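Local coordinates for protein aminotransferase AspB (Helicobacter pylori 26695, PDB 3EZS) that probably acts as a pyridoxal 5'-phosphate-dependent transaminase of the class I and II aminotransferase family, at residues E194-P206 / T303-P315. Residues are numbered along the deposited sequence; the frame is centred on the assembly and turned at random.
Sequences ECYSEIYENTPPP and TLIYPYSFYVYLP. With EDO (1,2-ethanediol), chain F.
The hydroxyls of Y196 and Y311 meet in a short hydrogen bond, OH to OH 2.5 Å. The Y311 ring turns its edge to the face of Y196 in an offset edge-to-face pair, planes at 64°. Y196 in turn points its own edge at the face of F310, planes at 87°, so the three rings form an aromatic cluster. CG2 of I199 packs 3.9 Å from CD2 of F310. With chi1 at -48°, CG1 of I199 stands beside the backbone N and CG2 anti to it, on the F310 side.

Y200 and Y308 form a single beta bridge. S309 N donates to I199 O at 2.9 Å, and E201 N donates to P307 O at 3.0 Å. Beyond the bridge, P205 CB lies 3.7 Å from Y308 CD1. Water 1 sits above one face of the Y308 ring and links N202 N, T203 O and P307 O. The E201 carboxylate passes P307 CB and forms salt bridges with K294 and R297 of helix 280-299. S309 OG accepts from Y311 N at 3.1 Å, an ST turn leading into strand 311-315. The contact joins the loop after strand 189-193 to the small antiparallel sheet, consistent with the large- and small-domain layout of fold-type I aminotransferases.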
ATOM      1  N   GLU A 194      -8.578 -13.873   9.782  1.00 39.27           N
ATOM      2  CA  GLU A 194      -9.247 -15.060   9.241  1.00 39.99           C
ATOM      3  C   GLU A 194      -8.715 -15.515   7.884  1.00 40.27           C
ATOM      4  O   GLU A 194      -9.460 -16.073   7.069  1.00 40.17           O
ATOM      5  CB  GLU A 194     -10.764 -14.805   9.181  1.00 38.45           C
ATOM      6  CG  GLU A 194     -11.335 -14.617  10.540  1.00 44.30           C
ATOM      7  CD  GLU A 194     -12.848 -14.576  10.624  1.00 39.27           C
ATOM      8  OE1 GLU A 194     -13.570 -14.352   9.621  1.00 39.65           O
ATOM      9  OE2 GLU A 194     -13.308 -14.779  11.753  1.00 40.29           O
ATOM     10  N   CYS A 195      -7.419 -15.311   7.669  1.00 42.47           N
ATOM     11  CA  CYS A 195      -6.821 -15.672   6.380  0.50 42.40           C
ATOM     12  C   CYS A 195      -6.721 -17.181   6.088  1.00 42.58           C
ATOM     13  O   CYS A 195      -6.515 -17.564   4.927  1.00 41.53           O
ATOM     14  CB  CYS A 195      -5.500 -14.937   6.186  0.50 43.33           C
ATOM     15  SG  CYS A 195      -5.792 -13.157   6.117  0.50 44.43           S
ATOM     16  N   TYR A 196      -6.931 -18.039   7.091  1.00 41.75           N
ATOM     17  CA  TYR A 196      -6.941 -19.496   6.876  1.00 41.63           C
ATOM     18  C   TYR A 196      -8.347 -20.090   6.918  1.00 42.11           C
ATOM     19  O   TYR A 196      -8.504 -21.304   6.951  1.00 42.90           O
ATOM     20  CB  TYR A 196      -6.015 -20.198   7.895  1.00 43.13           C
ATOM     21  CG  TYR A 196      -4.569 -19.825   7.660  1.00 40.81           C
ATOM     22  CD1 TYR A 196      -3.813 -20.484   6.707  1.00 40.04           C
ATOM     23  CD2 TYR A 196      -3.984 -18.776   8.344  1.00 44.02           C
ATOM     24  CE1 TYR A 196      -2.500 -20.128   6.460  1.00 42.26           C
ATOM     25  CE2 TYR A 196      -2.674 -18.403   8.101  1.00 39.25           C
ATOM     26  CZ  TYR A 196      -1.934 -19.084   7.152  1.00 45.01           C
ATOM     27  OH  TYR A 196      -0.626 -18.730   6.907  1.00 44.87           O
ATOM     28  N   SER A 197      -9.376 -19.252   6.845  1.00 41.29           N
ATOM     29  CA  SER A 197     -10.739 -19.756   6.974  1.00 42.58           C
ATOM     30  C   SER A 197     -11.182 -20.662   5.822  1.00 41.73           C
ATOM     31  O   SER A 197     -12.136 -21.404   5.976  1.00 41.59           O
ATOM     32  CB  SER A 197     -11.718 -18.594   7.199  1.00 43.36           C
ATOM     33  OG  SER A 197     -11.643 -17.669   6.133  1.00 49.26           O
ATOM     34  N   GLU A 198     -10.483 -20.621   4.687  1.00 40.90           N
ATOM     35  CA  GLU A 198     -10.804 -21.481   3.553  1.00 42.15           C
ATOM     36  C   GLU A 198      -9.853 -22.669   3.431  1.00 42.09           C
ATOM     37  O   GLU A 198      -9.953 -23.437   2.476  1.00 41.80           O
ATOM     38  CB  GLU A 198     -10.787 -20.666   2.251  1.00 43.97           C
ATOM     39  CG  GLU A 198     -11.967 -19.722   2.066  1.00 44.84           C
ATOM     40  CD  GLU A 198     -13.195 -20.453   1.568  1.00 52.81           C
ATOM     41  OE1 GLU A 198     -13.771 -21.232   2.343  1.00 51.70           O
ATOM     42  OE2 GLU A 198     -13.574 -20.262   0.387  1.00 51.97           O
ATOM     43  N   ILE A 199      -8.935 -22.812   4.390  1.00 41.78           N
ATOM     44  CA  ILE A 199      -7.969 -23.897   4.404  1.00 40.35           C
ATOM     45  C   ILE A 199      -8.404 -24.788   5.546  1.00 41.68           C
ATOM     46  O   ILE A 199      -8.107 -24.523   6.695  1.00 43.45           O
ATOM     47  CB  ILE A 199      -6.501 -23.391   4.599  1.00 39.97           C
ATOM     48  CG1 ILE A 199      -6.180 -22.222   3.645  1.00 43.10           C
ATOM     49  CG2 ILE A 199      -5.500 -24.544   4.416  1.00 37.13           C
ATOM     50  CD1 ILE A 199      -6.531 -22.509   2.165  1.00 45.12           C
ATOM     51  N   TYR A 200      -9.154 -25.832   5.229  1.00 42.28           N
ATOM     52  CA  TYR A 200      -9.672 -26.727   6.242  1.00 41.61           C
ATOM     53  C   TYR A 200      -9.934 -28.092   5.618  1.00 43.93           C
ATOM     54  O   TYR A 200     -10.103 -28.223   4.403  1.00 42.49           O
ATOM     55  CB  TYR A 200     -10.930 -26.147   6.907  1.00 40.65           C
ATOM     56  CG  TYR A 200     -12.092 -25.935   5.969  1.00 38.78           C
ATOM     57  CD1 TYR A 200     -13.030 -26.930   5.747  1.00 40.09           C
ATOM     58  CD2 TYR A 200     -12.247 -24.732   5.300  1.00 38.24           C
ATOM     59  CE1 TYR A 200     -14.106 -26.721   4.872  1.00 43.67           C
ATOM     60  CE2 TYR A 200     -13.305 -24.515   4.427  1.00 39.33           C
ATOM     61  CZ  TYR A 200     -14.222 -25.502   4.220  1.00 40.99           C
ATOM     62  OH  TYR A 200     -15.247 -25.259   3.356  1.00 41.16           O
ATOM     63  N   GLU A 201      -9.989 -29.102   6.475  1.00 44.69           N
ATOM     64  CA  GLU A 201     -10.051 -30.486   6.044  1.00 45.17           C
ATOM     65  C   GLU A 201     -11.443 -31.076   5.995  1.00 46.97           C
ATOM     66  O   GLU A 201     -11.786 -31.753   5.037  1.00 46.26           O
ATOM     67  CB  GLU A 201      -9.182 -31.307   7.004  1.00 44.78           C
ATOM     68  CG  GLU A 201      -9.050 -32.774   6.685  1.00 43.37           C
ATOM     69  CD  GLU A 201      -8.391 -33.533   7.812  1.00 45.46           C
ATOM     70  OE1 GLU A 201      -7.584 -32.934   8.551  1.00 46.15           O
ATOM     71  OE2 GLU A 201      -8.681 -34.731   7.952  1.00 44.38           O
ATOM     72  N   ASN A 202     -12.221 -30.865   7.054  1.00 49.22           N
ATOM     73  CA  ASN A 202     -13.565 -31.434   7.146  1.00 49.67           C
ATOM     74  C   ASN A 202     -14.609 -30.313   7.272  1.00 49.47           C
ATOM     75  O   ASN A 202     -15.105 -29.786   6.276  1.00 48.86           O
ATOM     76  CB  ASN A 202     -13.656 -32.399   8.364  1.00 50.45           C
ATOM     77  CG  ASN A 202     -12.609 -33.503   8.341  1.00 54.31           C
ATOM     78  OD1 ASN A 202     -12.287 -34.054   7.293  1.00 67.40           O
ATOM     79  ND2 ASN A 202     -12.090 -33.849   9.523  1.00 61.44           N
ATOM     80  N   THR A 203     -14.885 -29.915   8.507  1.00 48.68           N
ATOM     81  CA  THR A 203     -15.896 -28.933   8.790  1.00 49.14           C
ATOM     82  C   THR A 203     -15.290 -27.520   8.677  1.00 46.11           C
ATOM     83  O   THR A 203     -14.166 -27.276   9.147  1.00 44.56           O
ATOM     84  CB  THR A 203     -16.571 -29.240  10.166  1.00 51.24           C
ATOM     85  OG1 THR A 203     -17.435 -28.155  10.538  1.00 60.00           O
ATOM     86  CG2 THR A 203     -15.537 -29.482  11.267  1.00 56.04           C
ATOM     87  N   PRO A 204     -16.005 -26.594   8.016  1.00 43.86           N
ATOM     88  CA  PRO A 204     -15.414 -25.273   7.874  1.00 44.36           C
ATOM     89  C   PRO A 204     -15.324 -24.531   9.207  1.00 43.44           C
ATOM     90  O   PRO A 204     -16.215 -24.657  10.021  1.00 45.38           O
ATOM     91  CB  PRO A 204     -16.372 -24.542   6.919  1.00 45.23           C
ATOM     92  CG  PRO A 204     -17.303 -25.584   6.388  1.00 45.24           C
ATOM     93  CD  PRO A 204     -17.331 -26.684   7.377  1.00 43.67           C
ATOM     94  N   PRO A 205     -14.240 -23.783   9.441  1.00 42.62           N
ATOM     95  CA  PRO A 205     -14.145 -23.041  10.702  1.00 41.59           C
ATOM     96  C   PRO A 205     -15.114 -21.845  10.764  1.00 42.70           C
ATOM     97  O   PRO A 205     -15.456 -21.257   9.741  1.00 39.68           O
ATOM     98  CB  PRO A 205     -12.707 -22.538  10.695  1.00 41.10           C
ATOM     99  CG  PRO A 205     -12.397 -22.373   9.238  1.00 43.74           C
ATOM    100  CD  PRO A 205     -13.049 -23.569   8.594  1.00 43.76           C
ATOM    101  N   PRO A 206     -15.563 -21.478  11.967  1.00 42.77           N
ATOM    102  CA  PRO A 206     -16.483 -20.359  12.030  1.00 41.12           C
ATOM    103  C   PRO A 206     -15.806 -18.988  11.999  1.00 41.54           C
ATOM    104  O   PRO A 206     -14.661 -18.834  12.463  1.00 40.23           O
ATOM    105  CB  PRO A 206     -17.170 -20.566  13.366  1.00 43.39           C
ATOM    106  CG  PRO A 206     -16.167 -21.295  14.211  1.00 45.47           C
ATOM    107  CD  PRO A 206     -15.281 -22.059  13.289  1.00 42.74           C
ATOM    108  N   THR A 303       0.515 -37.548  17.442  1.00 53.40           N
ATOM    109  CA  THR A 303       0.756 -36.106  17.280  1.00 51.11           C
ATOM    110  C   THR A 303      -0.573 -35.429  16.973  1.00 49.68           C
ATOM    111  O   THR A 303      -1.358 -35.937  16.182  1.00 48.42           O
ATOM    112  CB  THR A 303       1.729 -35.816  16.112  1.00 52.87           C
ATOM    113  OG1 THR A 303       2.982 -36.485  16.339  1.00 53.41           O
ATOM    114  CG2 THR A 303       1.960 -34.306  15.944  1.00 48.61           C
ATOM    115  N   LEU A 304      -0.828 -34.288  17.598  1.00 48.00           N
ATOM    116  CA  LEU A 304      -2.066 -33.568  17.357  1.00 48.11           C
ATOM    117  C   LEU A 304      -1.942 -32.659  16.118  1.00 47.20           C
ATOM    118  O   LEU A 304      -1.101 -31.754  16.085  1.00 49.42           O
ATOM    119  CB  LEU A 304      -2.433 -32.725  18.579  1.00 47.60           C
ATOM    120  CG  LEU A 304      -3.746 -31.932  18.543  1.00 50.23           C
ATOM    121  CD1 LEU A 304      -4.967 -32.804  18.209  1.00 50.66           C
ATOM    122  CD2 LEU A 304      -3.924 -31.270  19.881  1.00 49.93           C
ATOM    123  N   ILE A 305      -2.764 -32.918  15.106  1.00 44.43           N
ATOM    124  CA  ILE A 305      -2.832 -32.079  13.903  1.00 43.49           C
ATOM    125  C   ILE A 305      -4.291 -31.623  13.774  1.00 43.26           C
ATOM    126  O   ILE A 305      -5.182 -32.443  13.503  1.00 41.71           O
ATOM    127  CB  ILE A 305      -2.348 -32.834  12.628  1.00 44.36           C
ATOM    128  CG1 ILE A 305      -0.912 -33.351  12.828  1.00 43.77           C
ATOM    129  CG2 ILE A 305      -2.415 -31.928  11.387  1.00 39.79           C
ATOM    130  CD1 ILE A 305      -0.390 -34.164  11.670  1.00 42.72           C
ATOM    131  N   TYR A 306      -4.545 -30.340  14.028  1.00 41.69           N
ATOM    132  CA  TYR A 306      -5.900 -29.808  13.894  1.00 41.36           C
ATOM    133  C   TYR A 306      -6.300 -29.815  12.420  1.00 40.61           C
ATOM    134  O   TYR A 306      -5.459 -29.567  11.559  1.00 43.42           O
ATOM    135  CB  TYR A 306      -5.991 -28.384  14.453  1.00 42.45           C
ATOM    136  CG  TYR A 306      -5.776 -28.288  15.962  1.00 42.35           C
ATOM    137  CD1 TYR A 306      -6.680 -28.862  16.859  1.00 45.62           C
ATOM    138  CD2 TYR A 306      -4.693 -27.583  16.486  1.00 45.22           C
ATOM    139  CE1 TYR A 306      -6.481 -28.761  18.229  1.00 46.71           C
ATOM    140  CE2 TYR A 306      -4.492 -27.470  17.844  1.00 43.12           C
ATOM    141  CZ  TYR A 306      -5.380 -28.057  18.706  1.00 44.25           C
ATOM    142  OH  TYR A 306      -5.155 -27.932  20.039  1.00 49.11           O
ATOM    143  N   PRO A 307      -7.580 -30.081  12.107  1.00 41.64           N
ATOM    144  CA  PRO A 307      -8.026 -30.119  10.701  1.00 40.65           C
ATOM    145  C   PRO A 307      -8.277 -28.743  10.034  1.00 40.24           C
ATOM    146  O   PRO A 307      -9.261 -28.569   9.307  1.00 38.74           O
ATOM    147  CB  PRO A 307      -9.308 -30.960  10.776  1.00 41.37           C
ATOM    148  CG  PRO A 307      -9.879 -30.636  12.130  1.00 43.69           C
ATOM    149  CD  PRO A 307      -8.688 -30.355  13.044  1.00 41.74           C
ATOM    150  N   TYR A 308      -7.360 -27.798  10.253  1.00 38.70           N
ATOM    151  CA  TYR A 308      -7.467 -26.439   9.748  1.00 39.82           C
ATOM    152  C   TYR A 308      -6.033 -25.958   9.478  1.00 39.71           C
ATOM    153  O   TYR A 308      -5.072 -26.431  10.116  1.00 39.95           O
ATOM    154  CB  TYR A 308      -8.157 -25.489  10.771  1.00 38.18           C
ATOM    155  CG  TYR A 308      -9.469 -25.987  11.325  1.00 41.24           C
ATOM    156  CD1 TYR A 308     -10.674 -25.685  10.694  1.00 44.49           C
ATOM    157  CD2 TYR A 308      -9.513 -26.760  12.492  1.00 46.18           C
ATOM    158  CE1 TYR A 308     -11.896 -26.166  11.189  1.00 41.96           C
ATOM    159  CE2 TYR A 308     -10.743 -27.231  13.020  1.00 44.20           C
ATOM    160  CZ  TYR A 308     -11.923 -26.929  12.356  1.00 42.65           C
ATOM    161  OH  TYR A 308     -13.133 -27.386  12.839  1.00 42.46           O
ATOM    162  N   SER A 309      -5.923 -24.989   8.566  1.00 38.03           N
ATOM    163  CA  SER A 309      -4.656 -24.408   8.098  1.00 38.96           C
ATOM    164  C   SER A 309      -3.955 -25.500   7.290  1.00 38.45           C
ATOM    165  O   SER A 309      -4.512 -26.564   7.104  1.00 37.29           O
ATOM    166  CB  SER A 309      -3.756 -23.896   9.248  1.00 39.78           C
ATOM    167  OG  SER A 309      -2.860 -24.900   9.753  1.00 40.71           O
ATOM    168  N   PHE A 310      -2.763 -25.215   6.783  1.00 38.20           N
ATOM    169  CA  PHE A 310      -1.967 -26.228   6.107  1.00 37.57           C
ATOM    170  C   PHE A 310      -0.632 -26.496   6.845  1.00 38.39           C
ATOM    171  O   PHE A 310       0.345 -26.985   6.247  1.00 38.29           O
ATOM    172  CB  PHE A 310      -1.777 -25.911   4.611  1.00 40.56           C
ATOM    173  CG  PHE A 310      -1.248 -24.524   4.290  1.00 36.82           C
ATOM    174  CD1 PHE A 310      -0.087 -24.031   4.853  1.00 40.28           C
ATOM    175  CD2 PHE A 310      -1.866 -23.766   3.303  1.00 44.03           C
ATOM    176  CE1 PHE A 310       0.403 -22.784   4.501  1.00 42.91           C
ATOM    177  CE2 PHE A 310      -1.369 -22.521   2.946  1.00 41.58           C
ATOM    178  CZ  PHE A 310      -0.235 -22.037   3.550  1.00 41.52           C
ATOM    179  N   TYR A 311      -0.604 -26.207   8.151  1.00 37.18           N
ATOM    180  CA  TYR A 311       0.586 -26.419   8.968  1.00 38.13           C
ATOM    181  C   TYR A 311       0.532 -27.674   9.839  1.00 39.00           C
ATOM    182  O   TYR A 311      -0.548 -28.217  10.114  1.00 38.93           O
ATOM    183  CB  TYR A 311       0.854 -25.223   9.892  1.00 39.74           C
ATOM    184  CG  TYR A 311       0.996 -23.916   9.159  1.00 40.69           C
ATOM    185  CD1 TYR A 311       2.092 -23.675   8.341  1.00 44.78           C
ATOM    186  CD2 TYR A 311       0.023 -22.929   9.261  1.00 45.23           C
ATOM    187  CE1 TYR A 311       2.210 -22.481   7.640  1.00 43.79           C
ATOM    188  CE2 TYR A 311       0.137 -21.735   8.568  1.00 40.71           C
ATOM    189  CZ  TYR A 311       1.227 -21.528   7.745  1.00 40.17           C
ATOM    190  OH  TYR A 311       1.344 -20.341   7.044  1.00 43.07           O
ATOM    191  N   VAL A 312       1.725 -28.124  10.229  1.00 39.47           N
ATOM    192  CA  VAL A 312       1.919 -29.159  11.234  1.00 38.46           C
ATOM    193  C   VAL A 312       2.862 -28.515  12.249  1.00 39.68           C
ATOM    194  O   VAL A 312       3.938 -28.049  11.870  1.00 40.56           O
ATOM    195  CB  VAL A 312       2.563 -30.429  10.686  1.00 39.52           C
ATOM    196  CG1 VAL A 312       2.783 -31.448  11.818  1.00 37.39           C
ATOM    197  CG2 VAL A 312       1.704 -31.024   9.544  1.00 40.56           C
ATOM    198  N   TYR A 313       2.429 -28.437  13.511  1.00 38.48           N
ATOM    199  CA  TYR A 313       3.217 -27.878  14.621  1.00 39.75           C
ATOM    200  C   TYR A 313       3.797 -29.121  15.297  1.00 39.78           C
ATOM    201  O   TYR A 313       3.177 -29.701  16.191  1.00 39.58           O
ATOM    202  CB  TYR A 313       2.287 -27.054  15.536  1.00 40.93           C
ATOM    203  CG  TYR A 313       2.972 -26.133  16.514  1.00 41.64           C
ATOM    204  CD1 TYR A 313       3.757 -25.062  16.073  1.00 43.00           C
ATOM    205  CD2 TYR A 313       2.802 -26.291  17.876  1.00 44.77           C
ATOM    206  CE1 TYR A 313       4.379 -24.202  16.979  1.00 39.37           C
ATOM    207  CE2 TYR A 313       3.416 -25.431  18.789  1.00 41.54           C
ATOM    208  CZ  TYR A 313       4.199 -24.392  18.338  1.00 42.40           C
ATOM    209  OH  TYR A 313       4.797 -23.552  19.270  1.00 43.03           O
ATOM    210  N   LEU A 314       4.971 -29.541  14.822  1.00 39.00           N
ATOM    211  CA  LEU A 314       5.575 -30.830  15.187  1.00 38.11           C
ATOM    212  C   LEU A 314       6.461 -30.835  16.443  1.00 37.92           C
ATOM    213  O   LEU A 314       7.493 -30.170  16.457  1.00 37.54           O
ATOM    214  CB  LEU A 314       6.384 -31.343  13.990  1.00 38.36           C
ATOM    215  CG  LEU A 314       6.823 -32.812  13.947  1.00 38.32           C
ATOM    216  CD1 LEU A 314       5.623 -33.738  13.749  1.00 38.56           C
ATOM    217  CD2 LEU A 314       7.848 -32.999  12.817  1.00 38.39           C
ATOM    218  N   PRO A 315       6.059 -31.591  17.492  1.00 37.81           N
ATOM    219  CA  PRO A 315       6.872 -31.679  18.704  1.00 38.83           C
ATOM    220  C   PRO A 315       8.151 -32.415  18.431  1.00 38.18           C
ATOM    221  O   PRO A 315       8.115 -33.493  17.865  1.00 39.00           O
ATOM    222  CB  PRO A 315       6.017 -32.511  19.679  1.00 39.76           C
ATOM    223  CG  PRO A 315       4.660 -32.580  19.091  1.00 41.14           C
ATOM    224  CD  PRO A 315       4.816 -32.384  17.608  1.00 37.70           C
TER
HETATM  225  C1  EDO F 379      -0.296 -15.766   8.358  1.00 53.08           C
HETATM  226  O1  EDO F 379      -0.736 -15.409   7.036  1.00 56.54           O
HETATM  227  C2  EDO F 379      -1.143 -15.003   9.392  1.00 55.13           C
HETATM  228  O2  EDO F 379      -2.301 -15.690   9.861  1.00 59.28           O
HETATM  229  O   HOH W   1     -11.977 -29.026   9.321  1.00 29.78           O